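Local coordinates for BpsB (PgaB), Poly-beta-1,6-N-acetyl-D-glucosamine N-deacetylase (Bordetella bronchiseptica RB50, PDB 5BU6), which removes acetyl groups from poly-beta-1,6-N-acetyl-D-glucosamine as a family 4 carbohydrate esterase and is required for biofilm formation, at residues Leu16-Val21 and Leu80-Gly85; Arg41-Leu46 and Thr91-Leu96; Ser153-Leu158 and Arg197-Thr202; Ser175-Leu180 and Ala190-Arg195. The protein carries 5 engineered substitutions. One frame throughout, in Å; residues are numbered along the deposited sequence.

Contact 1. Residues Leu16-Val21 and Leu80-Gly85; sequences LSMHDV and LTFDDG. Engineered in segment 16-21: Ser17 (natural residue Cys). With NI (nickel (II) ion), chain C.
Strands 16-20 and 80-83 run parallel as sheet neighbours, Leu16 level with Leu80 and Ser17 with Thr81, their axes 4.8 Å apart at closest and their directions turned 37° against each other. Two backbone bonds zip them: Thr81 N gives to Leu16 O (3.0 Å), and Met18 N gives to Thr81 O at 2.9 Å. Beyond these, a water donates to both Met18 O and Asp83 O. On the apolar face Met18 carries the packing. Its chain, bent at chi2 and chi3, lies alongside Phe82, with CB obliquely placed 3.5 Å from ring atom CE2, and curls back until CE meets both Phe82 CZ and Leu80 CD2 (3.8 Å to the latter). On the other face Thr81 OG1 presses on Ser17, an engineered residue replacing cysteine. Just after strand 80-83, Asp84 OD1 binds the nickel ion at 2.1 Å. Asp83 OD2 accepts from one nickel-bound water and Asp84 OD2 from another, which probably helps to position these two waters. Strand 14-20 is flanked on its other side by strand 261-266, strand 77-83 by strand 104-108, and helix 88-100 covers the Phe82 side.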
loop_
_atom_site.group_PDB
_atom_site.type_symbol
_atom_site.label_atom_id
_atom_site.label_comp_id
_atom_site.label_asym_id
_atom_site.label_seq_id
_atom_site.Cartn_x
_atom_site.Cartn_y
_atom_site.Cartn_z
ATOM N N LEU A 16 4.449 -6.801 6.982
ATOM C CA LEU A 16 3.487 -6.417 7.992
ATOM C C LEU A 16 2.915 -5.070 7.604
ATOM O O LEU A 16 3.625 -4.072 7.577
ATOM C CB LEU A 16 4.171 -6.383 9.369
ATOM C CG LEU A 16 3.355 -6.316 10.652
ATOM C CD1 LEU A 16 2.457 -7.545 10.801
ATOM C CD2 LEU A 16 4.285 -6.150 11.849
ATOM N N SER A 17 1.635 -5.046 7.263
ATOM C CA SER A 17 0.984 -3.815 6.846
ATOM C C SER A 17 0.263 -3.206 8.063
ATOM O O SER A 17 -0.528 -3.873 8.711
ATOM C CB SER A 17 0.025 -4.110 5.697
ATOM O OG SER A 17 -0.674 -2.957 5.265
ATOM N N MET A 18 0.581 -1.960 8.395
ATOM C CA MET A 18 0.118 -1.357 9.638
ATOM C C MET A 18 -0.973 -0.333 9.368
ATOM O O MET A 18 -0.813 0.538 8.526
ATOM C CB MET A 18 1.266 -0.678 10.376
ATOM C CG MET A 18 1.642 -1.319 11.672
ATOM S SD MET A 18 2.645 -2.771 11.375
ATOM C CE MET A 18 3.994 -2.061 10.441
ATOM N N HIS A 19 -2.063 -0.427 10.115
ATOM C CA HIS A 19 -3.220 0.439 9.894
ATOM C C HIS A 19 -3.573 1.123 11.217
ATOM O O HIS A 19 -3.725 0.457 12.239
ATOM C CB HIS A 19 -4.387 -0.404 9.350
ATOM C CG HIS A 19 -5.641 0.366 9.069
ATOM N ND1 HIS A 19 -5.801 1.151 7.946
ATOM C CD2 HIS A 19 -6.810 0.443 9.750
ATOM C CE1 HIS A 19 -7.007 1.690 7.955
ATOM N NE2 HIS A 19 -7.640 1.278 9.040
ATOM N N ASP A 20 -3.656 2.444 11.207
ATOM C CA ASP A 20 -4.055 3.194 12.396
ATOM C C ASP A 20 -5.562 3.037 12.569
ATOM O O ASP A 20 -6.334 3.383 11.678
ATOM C CB ASP A 20 -3.660 4.670 12.256
ATOM C CG ASP A 20 -3.865 5.473 13.536
ATOM O OD1 ASP A 20 -4.759 5.149 14.351
ATOM O OD2 ASP A 20 -3.128 6.468 13.709
ATOM N N VAL A 21 -5.975 2.513 13.714
ATOM C CA VAL A 21 -7.385 2.214 13.950
ATOM C C VAL A 21 -8.258 3.481 13.892
ATOM O O VAL A 21 -9.441 3.413 13.564
ATOM C CB VAL A 21 -7.563 1.485 15.306
ATOM C CG1 VAL A 21 -7.297 2.433 16.477
ATOM C CG2 VAL A 21 -8.943 0.842 15.410
ATOM N N LEU A 80 8.058 -3.575 6.810
ATOM C CA LEU A 80 6.968 -2.802 7.419
ATOM C C LEU A 80 6.399 -1.858 6.370
ATOM O O LEU A 80 7.171 -1.180 5.657
ATOM C CB LEU A 80 7.488 -1.991 8.618
ATOM C CG LEU A 80 8.274 -2.708 9.703
ATOM C CD1 LEU A 80 8.771 -1.680 10.736
ATOM C CD2 LEU A 80 7.408 -3.788 10.363
ATOM N N THR A 81 5.070 -1.816 6.249
ATOM C CA THR A 81 4.440 -0.936 5.283
ATOM C C THR A 81 3.318 -0.127 5.953
ATOM O O THR A 81 2.635 -0.629 6.858
ATOM C CB THR A 81 3.875 -1.718 4.073
ATOM O OG1 THR A 81 2.711 -2.451 4.462
ATOM C CG2 THR A 81 4.934 -2.697 3.516
ATOM N N PHE A 82 3.204 1.126 5.531
ATOM C CA PHE A 82 2.232 2.094 6.044
ATOM C C PHE A 82 1.528 2.761 4.854
ATOM O O PHE A 82 2.132 3.585 4.171
ATOM C CB PHE A 82 2.929 3.148 6.912
ATOM C CG PHE A 82 3.626 2.576 8.108
ATOM C CD1 PHE A 82 4.936 2.109 8.008
ATOM C CD2 PHE A 82 2.968 2.481 9.325
ATOM C CE1 PHE A 82 5.581 1.557 9.105
ATOM C CE2 PHE A 82 3.600 1.935 10.438
ATOM C CZ PHE A 82 4.920 1.469 10.324
ATOM N N ASP A 83 0.277 2.404 4.581
ATOM C CA ASP A 83 -0.393 2.955 3.395
ATOM C C ASP A 83 -1.407 4.046 3.750
ATOM O O ASP A 83 -1.792 4.176 4.904
ATOM C CB ASP A 83 -1.098 1.856 2.592
ATOM C CG ASP A 83 -0.631 0.454 2.955
ATOM O OD1 ASP A 83 0.590 0.191 2.902
ATOM O OD2 ASP A 83 -1.499 -0.389 3.281
ATOM N N ASP A 84 -1.786 4.823 2.730
ATOM C CA ASP A 84 -2.919 5.766 2.700
ATOM C C ASP A 84 -2.443 7.200 2.880
ATOM O O ASP A 84 -3.142 8.133 2.502
ATOM C CB ASP A 84 -4.000 5.457 3.735
ATOM C CG ASP A 84 -4.833 4.237 3.384
ATOM O OD1 ASP A 84 -4.492 3.520 2.427
ATOM O OD2 ASP A 84 -5.837 3.979 4.088
ATOM N N GLY A 85 -1.255 7.380 3.445
ATOM C CA GLY A 85 -0.629 8.691 3.455
ATOM C C GLY A 85 -1.265 9.714 4.389
ATOM O O GLY A 85 -1.170 10.922 4.156
HETATM NI NI NI C . -5.239 1.645 1.859
HETATM O O HOH W 1 -0.973 3.090 7.661
HETATM O O HOH W 2 -3.880 0.881 3.304
HETATM O O HOH W 3 -6.565 1.672 3.574
#

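Contact 2. Residues Arg41-Leu46 and Thr91-Leu96; sequences RTLTDL and TKVFPL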
loop_
_atom_site.group_PDB
_atom_site.type_symbol
_atom_site.label_atom_id
_atom_site.label_comp_id
_atom_site.label_asym_id
_atom_site.label_seq_id
_atom_site.Cartn_x
_atom_site.Cartn_y
_atom_site.Cartn_z
ATOM N N ARG A 41 -2.533 -3.100 19.609
ATOM C CA ARG A 41 -1.501 -2.550 20.483
ATOM C C ARG A 41 -1.115 -1.148 20.016
ATOM O O ARG A 41 -1.527 -0.728 18.947
ATOM C CB ARG A 41 -0.272 -3.463 20.504
ATOM N N THR A 42 -0.339 -0.429 20.823
ATOM C CA THR A 42 0.201 0.865 20.424
ATOM C C THR A 42 1.357 0.670 19.465
ATOM O O THR A 42 1.974 -0.388 19.460
ATOM C CB THR A 42 0.685 1.684 21.635
ATOM O OG1 THR A 42 1.776 1.006 22.264
ATOM C CG2 THR A 42 -0.429 1.861 22.636
ATOM N N LEU A 43 1.644 1.682 18.649
ATOM C CA LEU A 43 2.717 1.592 17.669
ATOM C C LEU A 43 4.071 1.381 18.350
ATOM O O LEU A 43 4.885 0.588 17.887
ATOM C CB LEU A 43 2.758 2.843 16.792
ATOM C CG LEU A 43 3.740 2.782 15.617
ATOM C CD1 LEU A 43 3.432 1.622 14.686
ATOM C CD2 LEU A 43 3.744 4.093 14.853
ATOM N N THR A 44 4.302 2.082 19.457
ATOM C CA THR A 44 5.559 1.933 20.172
ATOM C C THR A 44 5.721 0.501 20.657
ATOM O O THR A 44 6.783 -0.105 20.495
ATOM C CB THR A 44 5.660 2.888 21.371
ATOM O OG1 THR A 44 4.434 2.861 22.114
ATOM C CG2 THR A 44 5.934 4.298 20.892
ATOM N N ASP A 45 4.652 -0.038 21.227
ATOM C CA ASP A 45 4.645 -1.416 21.696
ATOM C C ASP A 45 4.884 -2.390 20.534
ATOM O O ASP A 45 5.591 -3.385 20.693
ATOM C CB ASP A 45 3.326 -1.728 22.406
ATOM C CG ASP A 45 3.392 -2.984 23.242
ATOM O OD1 ASP A 45 4.447 -3.242 23.859
ATOM O OD2 ASP A 45 2.380 -3.716 23.284
ATOM N N LEU A 46 4.316 -2.101 19.367
ATOM C CA LEU A 46 4.575 -2.930 18.189
ATOM C C LEU A 46 6.052 -2.922 17.815
ATOM O O LEU A 46 6.615 -3.965 17.491
ATOM C CB LEU A 46 3.760 -2.478 16.984
ATOM C CG LEU A 46 2.286 -2.869 16.930
ATOM C CD1 LEU A 46 1.815 -2.789 15.491
ATOM C CD2 LEU A 46 2.037 -4.254 17.515
ATOM N N THR A 91 4.121 12.521 11.411
ATOM C CA THR A 91 4.383 13.060 12.731
ATOM C C THR A 91 4.574 11.987 13.773
ATOM O O THR A 91 5.203 12.235 14.803
ATOM C CB THR A 91 3.235 13.993 13.170
ATOM O OG1 THR A 91 2.007 13.270 13.105
ATOM C CG2 THR A 91 3.138 15.150 12.221
ATOM N N LYS A 92 4.040 10.789 13.542
ATOM C CA LYS A 92 4.146 9.764 14.584
ATOM C C LYS A 92 4.984 8.552 14.173
ATOM O O LYS A 92 5.818 8.080 14.954
ATOM C CB LYS A 92 2.755 9.298 15.018
ATOM C CG LYS A 92 1.860 10.434 15.510
ATOM C CD LYS A 92 2.432 11.117 16.749
ATOM C CE LYS A 92 1.830 10.561 18.032
ATOM N NZ LYS A 92 2.086 11.438 19.221
ATOM N N VAL A 93 4.760 8.043 12.965
ATOM C CA VAL A 93 5.446 6.836 12.530
ATOM C C VAL A 93 6.895 7.134 12.165
ATOM O O VAL A 93 7.805 6.446 12.615
ATOM C CB VAL A 93 4.759 6.166 11.313
ATOM C CG1 VAL A 93 5.556 4.945 10.868
ATOM C CG2 VAL A 93 3.335 5.755 11.643
ATOM N N PHE A 94 7.094 8.179 11.366
ATOM C CA PHE A 94 8.419 8.558 10.864
ATOM C C PHE A 94 9.479 8.710 11.988
ATOM O O PHE A 94 10.558 8.126 11.891
ATOM C CB PHE A 94 8.283 9.843 10.026
ATOM C CG PHE A 94 9.557 10.286 9.348
ATOM C CD1 PHE A 94 10.435 9.363 8.800
ATOM C CD2 PHE A 94 9.849 11.641 9.217
ATOM C CE1 PHE A 94 11.608 9.778 8.168
ATOM C CE2 PHE A 94 11.009 12.064 8.579
ATOM C CZ PHE A 94 11.892 11.123 8.052
ATOM N N PRO A 95 9.169 9.453 13.072
ATOM C CA PRO A 95 10.211 9.564 14.105
ATOM C C PRO A 95 10.445 8.269 14.873
ATOM O O PRO A 95 11.519 8.103 15.435
ATOM C CB PRO A 95 9.684 10.669 15.037
ATOM C CG PRO A 95 8.252 10.795 14.737
ATOM C CD PRO A 95 8.033 10.359 13.337
ATOM N N LEU A 96 9.481 7.356 14.890
ATOM C CA LEU A 96 9.733 6.051 15.479
ATOM C C LEU A 96 10.626 5.219 14.559
ATOM O O LEU A 96 11.516 4.513 15.020
ATOM C CB LEU A 96 8.426 5.315 15.763
ATOM C CG LEU A 96 7.746 5.596 17.105
ATOM C CD1 LEU A 96 6.487 4.758 17.225
ATOM C CD2 LEU A 96 8.685 5.315 18.269
#
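Leu43 and Val93 bring the start of helix 43-52 against the middle of helix 88-100, with Leu43 CA and Val93 CA 7.8 Å apart; Thr44 CA and Leu96 CA form the second close pair at 7.5 Å. Helix 88-100 is irregular here: it has a wider pi-type turn at 91-93 and a kink at Pro95, whose nitrogen makes no bond to the preceding turn. The opposing helix begins cleanly, since Thr42 is its N-cap and takes a bond from Asp45 N on OG1 (3.2 Å).

The contact is aliphatic throughout, mostly methyl on methyl. In Leu43, chi1 (-173°) sends CG toward helix 88-100, and CD2 is the leading methyl. Leu43 CD2 meets Val93 CG2 at 3.6 Å, Val93 standing roughly perpendicular to it, and Leu96 CD1 at 3.7 Å, where the two leucines run antiparallel, flank to flank. Leu96 CD1 is thus shared, because Thr44 CG2 also rests on it, at 3.7 Å, with Leu96 CD2 only slightly farther off. Thr44 lies at the exposed margin, whereas Leu43 and Val93 are buried. Tyr265 of strand 261-266 touches both; Glu266 of the same strand bonds through its backbone to Arg41 and Leu43.

This is helix-to-helix packing on one side of a parallel sheet, consistent with the distorted beta/alpha barrel of polysaccharide deacetylases: the two helices meet through aliphatic side chains over Tyr265 of strand 261-266, with the Val93 side chain about 14 Å from the nickel ion.

Contact 3. Residues Ser153-Leu158 and Arg197-Thr202; sequences SHSHNL and RQDLKT. With NI (nickel (II) ion), chain C.
His156 and Asp199 are the main meeting point of loop 153-158 with helix 189-211. Ser153, which ends strand 149-153, accepts from Ser155 N on OG in an ST turn, and Ser203 of the helix is a further partner of its hydroxyl. His154 turns the other way and binds the nickel ion through NE2 (2.2 Å); ND1 is held by Val219 O, which fixes the ring's rotation. Ser155 folds its hydroxyl back: OG gives to its neighbour His154 O in the carbonyl plane and receives Leu158 N, an ST motif that draws the loop tight. At His156 and Asn157 the Asp199 carboxylate grips the loop, one oxygen for each amide. His156 N reaches OD1 at 2.7 Å, 31° out of the carboxylate plane, and Asn157 N meets the syn lone pair of OD2 at 2.6 Å. Over the His156 imidazole, Thr202 CG2 sits 3.7 Å from the ring centroid almost on the normal, a CH-pi contact; ND1 bonds to Thr110. Leu158 lays CG 3.5 Å from Asp199 CG. Backbone bonds tie the metal-binding loop to Val108, Thr110 and Ser111, and Ser153 to strand 217-219, with helix 189-211 packed against it.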
loop_
_atom_site.group_PDB
_atom_site.type_symbol
_atom_site.label_atom_id
_atom_site.label_comp_id
_atom_site.label_asym_id
_atom_site.label_seq_id
_atom_site.Cartn_x
_atom_site.Cartn_y
_atom_site.Cartn_z
ATOM N N SER A 153 3.206 3.350 -4.905
ATOM C CA SER A 153 1.855 3.736 -5.287
ATOM C C SER A 153 0.831 2.940 -4.487
ATOM O O SER A 153 0.958 1.722 -4.349
ATOM C CB SER A 153 1.637 3.517 -6.782
ATOM O OG SER A 153 0.310 3.793 -7.180
ATOM N N HIS A 154 -0.182 3.640 -3.975
ATOM C CA HIS A 154 -1.402 2.997 -3.467
ATOM C C HIS A 154 -2.543 3.280 -4.441
ATOM O O HIS A 154 -3.700 3.351 -4.038
ATOM C CB HIS A 154 -1.739 3.508 -2.053
ATOM C CG HIS A 154 -2.513 2.537 -1.225
ATOM N ND1 HIS A 154 -2.621 1.199 -1.548
ATOM C CD2 HIS A 154 -3.230 2.710 -0.089
ATOM C CE1 HIS A 154 -3.377 0.590 -0.648
ATOM N NE2 HIS A 154 -3.742 1.481 0.258
ATOM N N SER A 155 -2.172 3.418 -5.718
ATOM C CA SER A 155 -3.014 3.826 -6.866
ATOM C C SER A 155 -3.202 5.348 -6.882
ATOM O O SER A 155 -2.836 6.032 -5.940
ATOM C CB SER A 155 -4.386 3.130 -6.892
ATOM O OG SER A 155 -5.323 3.781 -6.039
ATOM N N HIS A 156 -3.739 5.865 -7.978
ATOM C CA HIS A 156 -4.159 7.267 -8.046
ATOM C C HIS A 156 -5.562 7.376 -7.466
ATOM O O HIS A 156 -5.763 8.005 -6.452
ATOM C CB HIS A 156 -4.123 7.801 -9.487
ATOM C CG HIS A 156 -4.520 9.244 -9.615
ATOM N ND1 HIS A 156 -3.853 10.260 -8.967
ATOM C CD2 HIS A 156 -5.520 9.835 -10.310
ATOM C CE1 HIS A 156 -4.421 11.416 -9.261
ATOM N NE2 HIS A 156 -5.441 11.186 -10.071
ATOM N N ASN A 157 -6.520 6.728 -8.106
ATOM C CA ASN A 157 -7.903 6.792 -7.657
ATOM C C ASN A 157 -8.579 5.421 -7.688
ATOM O O ASN A 157 -9.693 5.283 -8.146
ATOM C CB ASN A 157 -8.676 7.795 -8.516
ATOM C CG ASN A 157 -10.021 8.160 -7.934
ATOM O OD1 ASN A 157 -10.256 8.025 -6.723
ATOM N ND2 ASN A 157 -10.920 8.620 -8.794
ATOM N N LEU A 158 -7.890 4.388 -7.219
ATOM C CA LEU A 158 -8.517 3.065 -7.171
ATOM C C LEU A 158 -8.838 2.659 -5.743
ATOM O O LEU A 158 -9.244 1.525 -5.498
ATOM C CB LEU A 158 -7.610 2.017 -7.806
ATOM C CG LEU A 158 -7.287 2.283 -9.273
ATOM C CD1 LEU A 158 -6.332 1.215 -9.747
ATOM C CD2 LEU A 158 -8.540 2.303 -10.126
ATOM N N ARG A 197 -4.447 1.244 -16.263
ATOM C CA ARG A 197 -3.122 1.699 -16.706
ATOM C C ARG A 197 -2.874 3.185 -16.475
ATOM O O ARG A 197 -1.853 3.566 -15.913
ATOM C CB ARG A 197 -2.906 1.404 -18.190
ATOM C CG ARG A 197 -1.432 1.412 -18.568
ATOM C CD ARG A 197 -1.244 1.202 -20.060
ATOM N NE ARG A 197 -1.629 -0.136 -20.497
ATOM C CZ ARG A 197 -2.764 -0.423 -21.128
ATOM N NH1 ARG A 197 -3.637 0.536 -21.393
ATOM N NH2 ARG A 197 -3.026 -1.673 -21.499
ATOM N N GLN A 198 -3.809 4.017 -16.922
ATOM C CA GLN A 198 -3.697 5.458 -16.746
ATOM C C GLN A 198 -3.616 5.825 -15.273
ATOM O O GLN A 198 -2.839 6.698 -14.897
ATOM C CB GLN A 198 -4.881 6.172 -17.406
ATOM C CG GLN A 198 -4.826 7.689 -17.330
ATOM C CD GLN A 198 -3.870 8.305 -18.340
ATOM O OE1 GLN A 198 -2.649 8.205 -18.203
ATOM N NE2 GLN A 198 -4.425 8.955 -19.358
ATOM N N ASP A 199 -4.399 5.142 -14.441
ATOM C CA ASP A 199 -4.334 5.354 -12.997
ATOM C C ASP A 199 -2.929 5.111 -12.447
ATOM O O ASP A 199 -2.379 5.960 -11.757
ATOM C CB ASP A 199 -5.323 4.446 -12.275
ATOM C CG ASP A 199 -5.443 4.782 -10.804
ATOM O OD1 ASP A 199 -4.555 4.359 -10.027
ATOM O OD2 ASP A 199 -6.416 5.473 -10.428
ATOM N N LEU A 200 -2.350 3.950 -12.748
ATOM C CA LEU A 200 -1.028 3.642 -12.211
ATOM C C LEU A 200 0.021 4.609 -12.756
ATOM O O LEU A 200 0.904 5.056 -12.015
ATOM C CB LEU A 200 -0.635 2.191 -12.533
ATOM C CG LEU A 200 -1.572 1.138 -11.938
ATOM C CD1 LEU A 200 -1.102 -0.279 -12.233
ATOM C CD2 LEU A 200 -1.723 1.360 -10.449
ATOM N N LYS A 201 -0.064 4.908 -14.052
ATOM C CA LYS A 201 0.879 5.818 -14.697
ATOM C C LYS A 201 0.816 7.203 -14.046
ATOM O O LYS A 201 1.840 7.812 -13.743
ATOM C CB LYS A 201 0.585 5.941 -16.197
ATOM C CG LYS A 201 1.668 6.671 -16.989
ATOM C CD LYS A 201 1.145 7.202 -18.326
ATOM C CE LYS A 201 0.364 6.151 -19.112
ATOM N NZ LYS A 201 1.230 5.111 -19.746
ATOM N N THR A 202 -0.397 7.697 -13.839
ATOM C CA THR A 202 -0.580 8.970 -13.156
ATOM C C THR A 202 0.038 8.987 -11.749
ATOM O O THR A 202 0.734 9.945 -11.397
ATOM C CB THR A 202 -2.078 9.339 -13.081
ATOM O OG1 THR A 202 -2.600 9.425 -14.409
ATOM C CG2 THR A 202 -2.289 10.692 -12.392
HETATM NI NI NI C . -5.239 1.645 1.859
HETATM O O HOH W 2 -3.880 0.881 3.304
HETATM O O HOH W 3 -6.565 1.672 3.574
#

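Contact 4. Residues Ser175-Leu180 and Ala190-Arg195; sequences SSRQYL and AEYRAR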
loop_
_atom_site.group_PDB
_atom_site.type_symbol
_atom_site.label_atom_id
_atom_site.label_comp_id
_atom_site.label_asym_id
_atom_site.label_seq_id
_atom_site.Cartn_x
_atom_site.Cartn_y
_atom_site.Cartn_z
ATOM N N SER A 175 -10.449 -4.052 -9.501
ATOM C CA SER A 175 -10.702 -5.450 -9.823
ATOM C C SER A 175 -11.826 -5.614 -10.832
ATOM O O SER A 175 -11.726 -6.393 -11.776
ATOM C CB SER A 175 -11.036 -6.229 -8.548
ATOM O OG SER A 175 -12.281 -5.811 -8.007
ATOM N N SER A 176 -12.900 -4.868 -10.628
ATOM C CA SER A 176 -14.116 -5.093 -11.384
ATOM C C SER A 176 -14.167 -4.305 -12.684
ATOM O O SER A 176 -13.692 -3.171 -12.758
ATOM C CB SER A 176 -15.332 -4.744 -10.523
ATOM O OG SER A 176 -15.241 -3.425 -10.017
ATOM N N ARG A 177 -14.742 -4.921 -13.711
ATOM C CA ARG A 177 -15.196 -4.167 -14.865
ATOM C C ARG A 177 -16.447 -3.411 -14.431
ATOM O O ARG A 177 -17.484 -4.015 -14.137
ATOM C CB ARG A 177 -15.468 -5.082 -16.063
ATOM C CG ARG A 177 -14.204 -5.436 -16.839
ATOM C CD ARG A 177 -14.450 -6.506 -17.900
ATOM N NE ARG A 177 -14.776 -7.806 -17.315
ATOM C CZ ARG A 177 -13.892 -8.613 -16.734
ATOM N NH1 ARG A 177 -12.615 -8.254 -16.644
ATOM N NH2 ARG A 177 -14.284 -9.778 -16.233
ATOM N N GLN A 178 -16.340 -2.088 -14.367
ATOM C CA GLN A 178 -17.393 -1.293 -13.755
ATOM C C GLN A 178 -18.582 -1.054 -14.688
ATOM O O GLN A 178 -18.442 -0.950 -15.911
ATOM C CB GLN A 178 -16.839 0.046 -13.265
ATOM C CG GLN A 178 -16.548 1.050 -14.365
ATOM C CD GLN A 178 -16.104 2.394 -13.821
ATOM O OE1 GLN A 178 -16.381 2.732 -12.668
ATOM N NE2 GLN A 178 -15.414 3.172 -14.650
ATOM N N TYR A 179 -19.760 -0.971 -14.084
ATOM C CA TYR A 179 -20.990 -0.723 -14.815
ATOM C C TYR A 179 -21.171 0.781 -15.072
ATOM O O TYR A 179 -21.079 1.590 -14.148
ATOM C CB TYR A 179 -22.169 -1.308 -14.034
ATOM C CG TYR A 179 -23.508 -1.073 -14.672
ATOM C CD1 TYR A 179 -23.900 -1.792 -15.789
ATOM C CD2 TYR A 179 -24.388 -0.130 -14.151
ATOM C CE1 TYR A 179 -25.133 -1.575 -16.375
ATOM C CE2 TYR A 179 -25.618 0.091 -14.726
ATOM C CZ TYR A 179 -25.986 -0.632 -15.838
ATOM O OH TYR A 179 -27.210 -0.414 -16.419
ATOM N N LEU A 180 -21.413 1.150 -16.329
ATOM C CA LEU A 180 -21.528 2.558 -16.717
ATOM C C LEU A 180 -22.967 2.976 -16.995
ATOM O O LEU A 180 -23.526 2.638 -18.039
ATOM C CB LEU A 180 -20.673 2.841 -17.951
ATOM C CG LEU A 180 -19.219 2.407 -17.805
ATOM C CD1 LEU A 180 -18.457 2.676 -19.088
ATOM C CD2 LEU A 180 -18.582 3.121 -16.626
ATOM N N ALA A 190 -10.720 -3.593 -23.068
ATOM C CA ALA A 190 -9.845 -2.497 -23.470
ATOM C C ALA A 190 -10.048 -1.260 -22.595
ATOM O O ALA A 190 -9.081 -0.676 -22.125
ATOM C CB ALA A 190 -10.068 -2.155 -24.924
ATOM N N GLU A 191 -11.301 -0.866 -22.382
ATOM C CA GLU A 191 -11.622 0.276 -21.516
ATOM C C GLU A 191 -11.120 0.066 -20.090
ATOM O O GLU A 191 -10.533 0.968 -19.469
ATOM C CB GLU A 191 -13.134 0.527 -21.496
ATOM C CG GLU A 191 -13.723 0.952 -22.830
ATOM C CD GLU A 191 -15.246 0.979 -22.818
ATOM O OE1 GLU A 191 -15.851 0.394 -21.896
ATOM O OE2 GLU A 191 -15.838 1.589 -23.731
ATOM N N TYR A 192 -11.356 -1.131 -19.569
ATOM C CA TYR A 192 -10.937 -1.475 -18.215
ATOM C C TYR A 192 -9.421 -1.397 -18.048
ATOM O O TYR A 192 -8.921 -0.758 -17.120
ATOM C CB TYR A 192 -11.442 -2.875 -17.872
ATOM C CG TYR A 192 -10.852 -3.487 -16.639
ATOM C CD1 TYR A 192 -10.914 -2.839 -15.407
ATOM C CD2 TYR A 192 -10.269 -4.742 -16.693
ATOM C CE1 TYR A 192 -10.371 -3.427 -14.265
ATOM C CE2 TYR A 192 -9.743 -5.334 -15.576
ATOM C CZ TYR A 192 -9.790 -4.680 -14.363
ATOM O OH TYR A 192 -9.263 -5.303 -13.262
ATOM N N ARG A 193 -8.694 -2.034 -18.960
ATOM C CA ARG A 193 -7.231 -2.008 -18.923
ATOM C C ARG A 193 -6.715 -0.582 -18.990
ATOM O O ARG A 193 -5.823 -0.203 -18.226
ATOM C CB ARG A 193 -6.650 -2.829 -20.083
ATOM C CG ARG A 193 -6.619 -4.320 -19.829
ATOM C CD ARG A 193 -6.146 -5.105 -21.070
ATOM N NE ARG A 193 -5.827 -6.477 -20.702
ATOM C CZ ARG A 193 -4.610 -6.895 -20.367
ATOM N NH1 ARG A 193 -3.589 -6.047 -20.378
ATOM N NH2 ARG A 193 -4.413 -8.165 -20.032
ATOM N N ALA A 194 -7.283 0.198 -19.906
ATOM C CA ALA A 194 -6.897 1.602 -20.087
ATOM C C ALA A 194 -7.083 2.421 -18.804
ATOM O O ALA A 194 -6.203 3.200 -18.418
ATOM C CB ALA A 194 -7.683 2.220 -21.222
ATOM N N ARG A 195 -8.225 2.250 -18.142
ATOM C CA ARG A 195 -8.479 2.984 -16.905
ATOM C C ARG A 195 -7.440 2.633 -15.845
ATOM O O ARG A 195 -6.835 3.530 -15.244
ATOM C CB ARG A 195 -9.901 2.708 -16.393
ATOM C CG ARG A 195 -10.262 3.396 -15.072
ATOM C CD ARG A 195 -11.766 3.256 -14.747
ATOM N NE ARG A 195 -12.194 1.856 -14.637
ATOM C CZ ARG A 195 -12.005 1.100 -13.558
ATOM N NH1 ARG A 195 -11.409 1.605 -12.489
ATOM N NH2 ARG A 195 -12.419 -0.159 -13.541
#
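Tyr192 and Arg195, one turn apart on helix 189-211, clasp the extended segment 175-180, which leads into a beta hairpin of strands 179-180 and 185-186 that returns the chain to this same helix. The tight part is at Ser175 and Ser176. Its chi1 of 167° swings the Tyr192 ring out to the loop, bringing OH 3.1 Å from Ser175 O; the hydroxyl is hydrogen-bonded to Ala174 O and Asn226 ND2. Ser176 O lies 3.7 Å from Tyr192 CE1, obliquely to the ring, and also at the edge of the Arg195 guanidinium, near its plane. Arg195, bent at chi3, is itself steadied by Glu187, in a salt bridge through NE, and by Ala173 O, bonded to NH1.

The outer side is looser. Arg177 is exposed and lies athwart Tyr192; its CG rests 3.9 Å from Tyr192 CG, while the guanidinium and ring planes stand 82° apart. Leu180 and Glu191 barely meet, CD1 to OE1 at 4.5 Å, and Glu191 uses its carboxylate in a salt bridge with Arg185 of the hairpin. Between these zones the Gln178 amide lies over one face of the Arg195 guanidinium, the planes 41° apart: CD sits 3.9 Å above that plane toward its rim, and Gln178 NE2 approaches Arg195 NE to 3.5 Å, donor beside donor.

Contacts 1 and 3 meet at the nickel ion: Asp84 from one and His154 from the other bind it together with His159, and two nickel-bound waters are shared by both. Away from the metal, contact 1 passes directly into contact 2, their centres about 11 Å apart, where Phe82 CZ packs on Val93 CG1 at 3.6 Å. Contact 4 is nested within the chain loop closed by contact 3; both use helix 189-211, and Leu158 CD2 touches Arg195 NH1 at 3.8 Å. Contacts 2 and 4 mark far sides of the molecule, their centres about 38 Å apart, with the metal-bearing pair lying between them in this chain of touches.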